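Local coordinates for protein Two-component response regulator, LuxR family (Aurantimonas sp., PDB 3CZ5) that probably binds DNA as a two-component transcriptional response regulator, this chain being the part with its receiver domain, where phosphorylation is expected to occur, at residues 10-14 with 15-19; 108-111 with 112-116; 117-120 with 121-125; 127-131 with 132-136. All coordinates share one frame; numbering follows the deposited sequence.

Interaction 1 of 4, residues 10-14 with 15-19; sequences LVDDH and PIVRE. With PO4 (phosphate ion), chain F.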
# COMPACT_ATOMS: atom_id res chain seq x y z
N LEU A 10 1.40 -2.78 -8.29
CA LEU A 10 1.64 -3.69 -7.20
C LEU A 10 3.10 -3.95 -7.08
O LEU A 10 3.78 -4.32 -8.05
CB LEU A 10 1.05 -5.08 -7.46
CG LEU A 10 -0.25 -5.46 -6.79
CD1 LEU A 10 -1.10 -4.33 -7.26
CD2 LEU A 10 -0.71 -6.73 -7.37
N VAL A 11 3.60 -3.85 -5.86
CA VAL A 11 5.00 -4.06 -5.64
C VAL A 11 4.99 -5.08 -4.55
O VAL A 11 4.57 -4.77 -3.48
CB VAL A 11 5.59 -2.76 -5.10
CG1 VAL A 11 7.04 -2.88 -4.72
CG2 VAL A 11 5.38 -1.63 -6.12
N ASP A 12 5.41 -6.28 -4.87
CA ASP A 12 5.50 -7.43 -4.00
C ASP A 12 6.59 -8.32 -4.62
O ASP A 12 6.68 -8.45 -5.83
CB ASP A 12 4.19 -8.14 -4.12
CG ASP A 12 3.96 -9.09 -3.02
OD1 ASP A 12 4.91 -9.35 -2.27
OD2 ASP A 12 2.81 -9.54 -2.86
N ASP A 13 7.45 -8.92 -3.83
CA ASP A 13 8.44 -9.87 -4.36
C ASP A 13 7.89 -11.29 -4.35
O ASP A 13 8.62 -12.20 -4.53
CB ASP A 13 9.69 -9.83 -3.47
CG ASP A 13 9.34 -9.82 -1.96
OD1 ASP A 13 8.49 -9.03 -1.47
OD2 ASP A 13 9.93 -10.67 -1.24
N HIS A 14 6.60 -11.45 -4.07
CA HIS A 14 6.00 -12.75 -4.03
C HIS A 14 5.11 -12.97 -5.29
O HIS A 14 3.86 -12.81 -5.33
CB HIS A 14 5.29 -12.93 -2.67
CG HIS A 14 6.25 -13.20 -1.54
ND1 HIS A 14 6.64 -14.48 -1.16
CD2 HIS A 14 6.83 -12.36 -0.65
CE1 HIS A 14 7.42 -14.40 -0.11
NE2 HIS A 14 7.54 -13.13 0.22
N PRO A 15 5.77 -13.35 -6.35
CA PRO A 15 5.23 -13.31 -7.69
C PRO A 15 3.88 -13.99 -7.76
O PRO A 15 2.99 -13.45 -8.36
CB PRO A 15 6.27 -14.03 -8.50
CG PRO A 15 7.11 -14.79 -7.48
CD PRO A 15 7.06 -14.03 -6.23
N ILE A 16 3.69 -15.12 -7.12
CA ILE A 16 2.37 -15.75 -7.19
C ILE A 16 1.29 -15.20 -6.25
O ILE A 16 0.17 -14.97 -6.68
CB ILE A 16 2.50 -17.21 -6.98
CG1 ILE A 16 3.66 -17.66 -7.88
CG2 ILE A 16 1.16 -17.95 -7.25
CD1 ILE A 16 3.64 -19.10 -7.98
N VAL A 17 1.61 -14.98 -4.98
CA VAL A 17 0.64 -14.22 -4.23
C VAL A 17 0.38 -12.88 -4.91
O VAL A 17 -0.73 -12.31 -4.82
CB VAL A 17 1.01 -14.00 -2.69
CG1 VAL A 17 1.90 -15.09 -2.22
CG2 VAL A 17 1.68 -12.65 -2.46
N ARG A 18 1.38 -12.31 -5.58
CA ARG A 18 1.12 -10.96 -6.13
C ARG A 18 -0.02 -11.11 -7.07
O ARG A 18 -1.00 -10.32 -7.03
CB ARG A 18 2.28 -10.47 -6.91
CG ARG A 18 2.22 -9.01 -7.13
CD ARG A 18 3.53 -8.62 -7.76
NE ARG A 18 3.77 -9.39 -8.97
CZ ARG A 18 4.95 -9.90 -9.26
NH1 ARG A 18 5.92 -9.71 -8.36
NH2 ARG A 18 5.15 -10.56 -10.40
N GLU A 19 0.07 -12.17 -7.88
CA GLU A 19 -0.99 -12.41 -8.87
C GLU A 19 -2.40 -12.67 -8.22
O GLU A 19 -3.42 -12.21 -8.76
CB GLU A 19 -0.63 -13.54 -9.82
CG GLU A 19 -0.99 -13.20 -11.23
CD GLU A 19 -0.21 -11.96 -11.70
OE1 GLU A 19 0.99 -11.82 -11.23
OE2 GLU A 19 -0.77 -11.15 -12.53
P PO4 F . 5.38 -17.14 -4.02
O1 PO4 F . 6.24 -17.58 -2.86
O2 PO4 F . 3.92 -17.31 -3.80
O3 PO4 F . 5.63 -15.67 -3.78
O4 PO4 F . 5.94 -17.71 -5.28
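Arg18, in the first turn of helix 15-25, folds back over Asp12 and reaches Leu10 at the end of strand 6-11. Its CB lies near His14 O, the carbonyl that accepts the backbone N-H of Arg18. CG is wedged between two side chains, 3.7 Å from Asp12 CB and 3.7 Å from Leu10 CD2. CD runs on beside Asp12, and a bend at chi3 (55°) turns the head group back toward that residue's carbonyl. NE forms a salt bridge with Glu36, while NH1 donates to Asp12 O at 2.9 Å. The acceptor lies in the guanidinium plane, but the bond is bent at the hydrogen (141°), and the donor also stands 28° off the carbonyl plane. Pro15 CA covers one guanidinium face near its rim.

Nearby, Asp12 OD2 meets Val17 CG2 at 3.3 Å, the two side chains crossing at about a right angle. His14 holds the N-cap position. Its ND1, at the ring edge, makes a weak bond of 3.0 Å to phosphate O3, and Val17 N makes a second weak one to O2; this phosphate probably comes from the crystallisation liquor. Close to Asp58, the predicted phosphorylation site, Asp12 and Asp13 are the acidic pair that follows the first strand of CheY-like receiver domains and, in relatives, helps to bind magnesium.

Interaction 2 of 4, residues 108-111 with 112-116; sequences KSSD and PAELV. With PO4 (phosphate ion), chain E.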
# COMPACT_ATOMS: atom_id res chain seq x y z
N LYS A 108 -2.24 -8.10 5.85
CA LYS A 108 -2.55 -9.17 4.96
C LYS A 108 -3.39 -10.28 5.59
O LYS A 108 -3.97 -11.07 4.87
CB LYS A 108 -1.27 -9.74 4.41
CG LYS A 108 -0.77 -8.95 3.24
CD LYS A 108 0.49 -9.52 2.60
CE LYS A 108 0.62 -8.86 1.26
NZ LYS A 108 2.01 -8.68 0.99
N SER A 109 -3.47 -10.34 6.92
CA SER A 109 -4.38 -11.29 7.51
C SER A 109 -5.62 -10.61 7.99
O SER A 109 -6.29 -11.14 8.87
CB SER A 109 -3.73 -12.00 8.69
OG SER A 109 -2.93 -11.09 9.45
N SER A 110 -5.94 -9.44 7.43
CA SER A 110 -7.21 -8.83 7.79
C SER A 110 -8.24 -9.47 6.90
O SER A 110 -7.89 -10.33 6.10
CB SER A 110 -7.20 -7.32 7.59
OG SER A 110 -6.14 -6.67 8.32
N ASP A 111 -9.50 -9.12 7.00
CA ASP A 111 -10.40 -9.80 6.10
C ASP A 111 -9.98 -9.44 4.67
O ASP A 111 -9.78 -8.28 4.36
CB ASP A 111 -11.86 -9.45 6.36
CG ASP A 111 -12.79 -10.24 5.43
OD1 ASP A 111 -13.63 -11.01 5.98
OD2 ASP A 111 -12.65 -10.14 4.16
N PRO A 112 -9.82 -10.42 3.77
CA PRO A 112 -9.49 -10.05 2.39
C PRO A 112 -10.07 -8.71 1.83
O PRO A 112 -9.29 -7.94 1.21
CB PRO A 112 -9.97 -11.26 1.58
CG PRO A 112 -10.17 -12.39 2.62
CD PRO A 112 -9.69 -11.88 3.95
N ALA A 113 -11.39 -8.48 2.04
CA ALA A 113 -12.13 -7.28 1.57
C ALA A 113 -11.33 -6.00 1.83
O ALA A 113 -11.34 -5.07 1.02
CB ALA A 113 -13.45 -7.15 2.23
N GLU A 114 -10.61 -5.99 2.94
CA GLU A 114 -9.86 -4.84 3.39
C GLU A 114 -9.08 -4.10 2.30
O GLU A 114 -9.11 -2.82 2.15
CB GLU A 114 -8.89 -5.30 4.46
CG GLU A 114 -9.60 -5.45 5.75
CD GLU A 114 -10.19 -4.13 6.21
OE1 GLU A 114 -9.79 -3.02 5.65
OE2 GLU A 114 -11.02 -4.22 7.15
N LEU A 115 -8.38 -4.92 1.54
CA LEU A 115 -7.55 -4.45 0.51
C LEU A 115 -8.37 -3.52 -0.39
O LEU A 115 -8.05 -2.33 -0.53
CB LEU A 115 -7.01 -5.67 -0.22
CG LEU A 115 -6.13 -5.16 -1.33
CD1 LEU A 115 -5.22 -4.04 -0.76
CD2 LEU A 115 -5.33 -6.25 -1.94
N VAL A 116 -9.47 -4.01 -0.98
CA VAL A 116 -10.11 -3.17 -1.94
C VAL A 116 -10.73 -1.97 -1.27
O VAL A 116 -10.47 -0.85 -1.65
CB VAL A 116 -11.11 -3.89 -2.72
CG1 VAL A 116 -12.15 -2.88 -3.23
CG2 VAL A 116 -10.43 -4.61 -3.85
P PO4 E . 5.24 -8.24 3.59
O1 PO4 E . 5.47 -9.06 4.81
O2 PO4 E . 4.00 -8.57 2.78
O3 PO4 E . 5.25 -6.78 3.94
O4 PO4 E . 6.55 -8.59 2.94
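Asp111 carries its CG opposite the backbone N (chi1 -177°), a rotation that folds the carboxylate forward over the start of the next turn. OD2 there accepts the N-H of Ala113 at 3.0 Å with an N-H...O angle of 158°, using the lone pair that points away from OD1. A carboxylate oxygen taking the N-H two residues on defines an Asx turn. The main-chain carbonyl of the same residue works in parallel: Asp111 O receives Glu114 N at 2.8 Å, so side chain and backbone both grip the turn that leads into helix 114-122.

With CG anti to its carbonyl carbon (chi1 -80°), Glu114 lays CG 3.6 Å from Ser110 CB and 3.2 Å from Asp111 O; the bend at chi2 then turns the carboxylate. Ser110 OG turns to other partners, hydrogen-bonding Thr107 OG1 and Asp132 OD2.

The segment 108-111 begins just after strand 104-107, where CheY-like receiver domains keep a conserved lysine. Lys108 fits that role: its NZ forms a salt bridge with Asp58, the predicted phosphoacceptor. The chain is nearly extended as far as CE, then bends at chi4, and NZ reaches phosphate O2 at 2.7 Å. Leu59 N, Thr60 N and Thr86 OG1 also bond this ion, consistent with its occupying the phosphoryl position although it probably came from the crystallisation liquor. Leu115, farther along, packs on Leu83, Phe85 and Tyr21.

Interaction 3 of 4, residues 117-120 with 121-125; sequences QAIE and AILAG
Leu123 lies alongside Ile119, one helical turn back, the two side chains pointing the same way with CD1 of Leu123 4.1 Å from CG2 of Ile119. They lie at the C-terminal end of helix 114-122, which finishes in a Schellman motif. Gly125 is the first residue past the helix to leave helical backbone angles, with phi at 107°. Its N donates to Ile122 O at 2.7 Å, closing a type I beta turn, and a weak bond also runs from Ala124 N to Ala121 O.

Three main-chain bonds support the turn before this: Ala121 N to Gln117 O at 2.7 Å, Ile122 N to Ala118 O at 2.9 Å and Leu123 N to Ile119 O at 3.1 Å.

In the receiver domain's alpha/beta sandwich, Ala118, Ile119 and Ile122 pack on Leu83 of the central sheet, and Ile119 also touches Tyr31. Glu120 points its carboxylate elsewhere, with OE1 in a salt bridge to Arg28. Over the helix backbone, Ile122 bends back so that its CD1 lies 3.7 Å from Ala118 O.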
# COMPACT_ATOMS: atom_id res chain seq x y z
N GLN A 117 -11.49 -2.17 -0.22
CA GLN A 117 -11.93 -1.03 0.61
C GLN A 117 -10.86 0.05 0.84
O GLN A 117 -11.07 1.24 0.51
CB GLN A 117 -12.39 -1.50 1.98
CG GLN A 117 -13.38 -2.57 1.98
CD GLN A 117 -14.69 -1.94 1.91
OE1 GLN A 117 -14.84 -0.79 2.36
NE2 GLN A 117 -15.67 -2.65 1.34
N ALA A 118 -9.74 -0.34 1.44
CA ALA A 118 -8.62 0.60 1.59
C ALA A 118 -8.32 1.32 0.27
O ALA A 118 -8.45 2.53 0.16
CB ALA A 118 -7.41 -0.14 2.04
N ILE A 119 -7.90 0.59 -0.74
CA ILE A 119 -7.73 1.23 -2.04
C ILE A 119 -8.89 2.26 -2.38
O ILE A 119 -8.63 3.39 -2.84
CB ILE A 119 -7.70 0.17 -3.12
CG1 ILE A 119 -6.44 -0.63 -3.02
CG2 ILE A 119 -7.84 0.76 -4.51
CD1 ILE A 119 -6.49 -1.86 -3.92
N GLU A 120 -10.14 1.81 -2.19
CA GLU A 120 -11.33 2.59 -2.44
C GLU A 120 -11.30 3.91 -1.68
O GLU A 120 -11.50 4.98 -2.27
CB GLU A 120 -12.59 1.84 -2.03
CG GLU A 120 -12.73 0.48 -2.67
CD GLU A 120 -14.17 0.17 -3.14
OE1 GLU A 120 -14.36 0.04 -4.39
OE2 GLU A 120 -15.09 0.06 -2.26
N ALA A 121 -11.07 3.83 -0.37
CA ALA A 121 -11.02 5.00 0.51
C ALA A 121 -9.88 5.92 0.29
O ALA A 121 -10.01 7.10 0.61
CB ALA A 121 -10.94 4.58 1.91
N ILE A 122 -8.73 5.38 -0.10
CA ILE A 122 -7.57 6.21 -0.34
C ILE A 122 -7.87 7.11 -1.55
O ILE A 122 -7.61 8.35 -1.55
CB ILE A 122 -6.31 5.37 -0.58
CG1 ILE A 122 -5.60 5.14 0.73
CG2 ILE A 122 -5.34 6.13 -1.37
CD1 ILE A 122 -4.99 3.73 0.84
N LEU A 123 -8.46 6.46 -2.57
CA LEU A 123 -8.84 7.14 -3.82
C LEU A 123 -9.98 8.12 -3.58
O LEU A 123 -10.32 8.97 -4.42
CB LEU A 123 -9.24 6.10 -4.85
CG LEU A 123 -8.07 5.31 -5.41
CD1 LEU A 123 -8.43 4.32 -6.48
CD2 LEU A 123 -7.07 6.28 -6.05
N ALA A 124 -10.56 8.01 -2.39
CA ALA A 124 -11.71 8.80 -2.07
C ALA A 124 -11.10 9.98 -1.45
O ALA A 124 -11.75 11.02 -1.31
CB ALA A 124 -12.64 8.08 -1.03
N GLY A 125 -9.85 9.81 -1.05
CA GLY A 125 -9.11 10.88 -0.43
C GLY A 125 -8.92 10.69 1.05
O GLY A 125 -8.45 11.62 1.69

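Interaction 4 of 4, residues 127-131 with 132-136; sequences RAMSP and DIAQE
Two apolar contacts join Met129 to the first turn of helix 131-142. Its CG meets Ile133 CG2 at 3.7 Å, the side chains crossing at about a right angle, and SD, carried outward by the extended chi2 (171°), lies 4.4 Å from Ala134 CB.

Main-chain bonds start the helix. Ser130, at the N-cap position, offers its carbonyl O to Ala134 N at 3.0 Å in an almost straight bond (N-H...O 173°) and, weakly, to Ile133 N. The next carbonyl, Pro131 O, receives Gln135 N at 2.8 Å.

Side-chain polar bonding involves a serine that caps no backbone N-H. Ser130 OG instead donates to Asp132 OD2 at 2.9 Å, approaching from above the carboxylate, 35° out of its plane. Both residues put the first side-chain atom beyond CB between the backbone N and carbonyl carbon, bringing OG and OD2 together although Pro131 separates the two residues in sequence. Asp132 has a further partner, OD1 bonding Thr107 OG1.

Around this junction, Ser130 OG hydrogen-bonds Thr107 N and Ile133 packs on Tyr105 and Thr107, holding helix 131-142 to strand 104-107. Ser130 touches Glu114 of helix 114-122, and Ala128 extends the parallel sheet at its edge beside that helix.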
# COMPACT_ATOMS: atom_id res chain seq x y z
N ARG A 127 -7.55 8.28 4.61
CA ARG A 127 -6.42 7.47 5.04
C ARG A 127 -6.88 6.07 5.48
O ARG A 127 -7.82 5.93 6.26
CB ARG A 127 -5.76 8.21 6.19
CG ARG A 127 -4.29 7.99 6.34
CD ARG A 127 -3.83 8.40 7.71
NE ARG A 127 -4.23 9.77 8.00
CZ ARG A 127 -3.64 10.84 7.47
NH1 ARG A 127 -2.63 10.67 6.62
NH2 ARG A 127 -4.07 12.06 7.81
N ALA A 128 -6.26 5.01 4.97
CA ALA A 128 -6.83 3.69 5.17
C ALA A 128 -5.99 2.87 6.13
O ALA A 128 -4.75 2.84 6.04
CB ALA A 128 -7.04 2.97 3.87
N MET A 129 -6.71 2.21 7.04
CA MET A 129 -6.19 1.45 8.19
C MET A 129 -7.08 0.24 8.40
O MET A 129 -8.23 0.36 8.79
CB MET A 129 -6.25 2.32 9.46
CG MET A 129 -4.90 2.64 10.05
SD MET A 129 -4.95 3.84 11.37
CE MET A 129 -5.90 5.06 10.53
N SER A 130 -6.60 -0.97 8.19
CA SER A 130 -7.42 -2.02 8.72
C SER A 130 -7.66 -1.88 10.29
O SER A 130 -6.92 -1.18 11.03
CB SER A 130 -6.89 -3.38 8.29
OG SER A 130 -5.57 -3.51 8.68
N PRO A 131 -8.75 -2.52 10.77
CA PRO A 131 -9.16 -2.62 12.16
C PRO A 131 -8.02 -2.99 13.08
O PRO A 131 -7.78 -2.34 14.08
CB PRO A 131 -10.14 -3.77 12.13
CG PRO A 131 -10.21 -4.22 10.77
CD PRO A 131 -9.79 -3.12 9.92
N ASP A 132 -7.33 -4.05 12.76
CA ASP A 132 -6.35 -4.53 13.72
C ASP A 132 -5.30 -3.47 14.00
O ASP A 132 -4.86 -3.31 15.14
CB ASP A 132 -5.72 -5.81 13.22
CG ASP A 132 -5.24 -5.69 11.80
OD1 ASP A 132 -4.08 -5.99 11.67
OD2 ASP A 132 -5.94 -5.38 10.81
N ILE A 133 -4.94 -2.67 13.02
CA ILE A 133 -3.93 -1.66 13.28
C ILE A 133 -4.49 -0.39 13.92
O ILE A 133 -3.85 0.22 14.81
CB ILE A 133 -3.17 -1.33 12.01
CG1 ILE A 133 -1.92 -2.22 11.93
CG2 ILE A 133 -2.82 0.15 11.93
CD1 ILE A 133 -1.78 -2.68 10.55
N ALA A 134 -5.68 -0.01 13.49
CA ALA A 134 -6.40 1.08 14.14
C ALA A 134 -6.48 0.80 15.62
O ALA A 134 -6.28 1.67 16.46
CB ALA A 134 -7.77 1.21 13.59
N GLN A 135 -6.84 -0.45 15.93
CA GLN A 135 -6.97 -0.89 17.31
C GLN A 135 -5.63 -0.71 18.00
O GLN A 135 -5.61 -0.15 19.11
CB GLN A 135 -7.39 -2.35 17.35
CG GLN A 135 -7.85 -2.76 18.70
CD GLN A 135 -9.18 -2.10 19.08
OE1 GLN A 135 -9.84 -1.47 18.25
NE2 GLN A 135 -9.57 -2.26 20.34
N GLU A 136 -4.52 -1.14 17.35
CA GLU A 136 -3.23 -1.11 18.03
C GLU A 136 -2.74 0.31 18.27
O GLU A 136 -2.23 0.65 19.34
CB GLU A 136 -2.18 -1.90 17.31
CG GLU A 136 -2.70 -3.10 16.64
CD GLU A 136 -1.56 -3.96 16.15
OE1 GLU A 136 -0.62 -4.18 16.97
OE2 GLU A 136 -1.58 -4.39 14.98

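In the fold
From the N terminus, interaction 1 closes the short connection between strand 6-11 and helix 15-25. Interaction 2 then closes the loop from strand 104-107 into helix 114-122, interaction 3 ends that helix, and interaction 4 makes the turn from edge strand 128-129 into helix 131-142. All four are in series; none nests in or crosses another. Interactions 1 and 2 come together around the predicted phosphorylation site, with Asp12 OD2 4.0 Å from Lys108 NZ. Interactions 2 and 3 share helix 114-122. Interaction 4 packs against both: Glu114 OE2 approaches Pro131 CD, and Ala118 CB lies 3.6 Å from Ala128 CB, tying helix 114-122 to the edge strand 128-129 and to the start of helix 131-142.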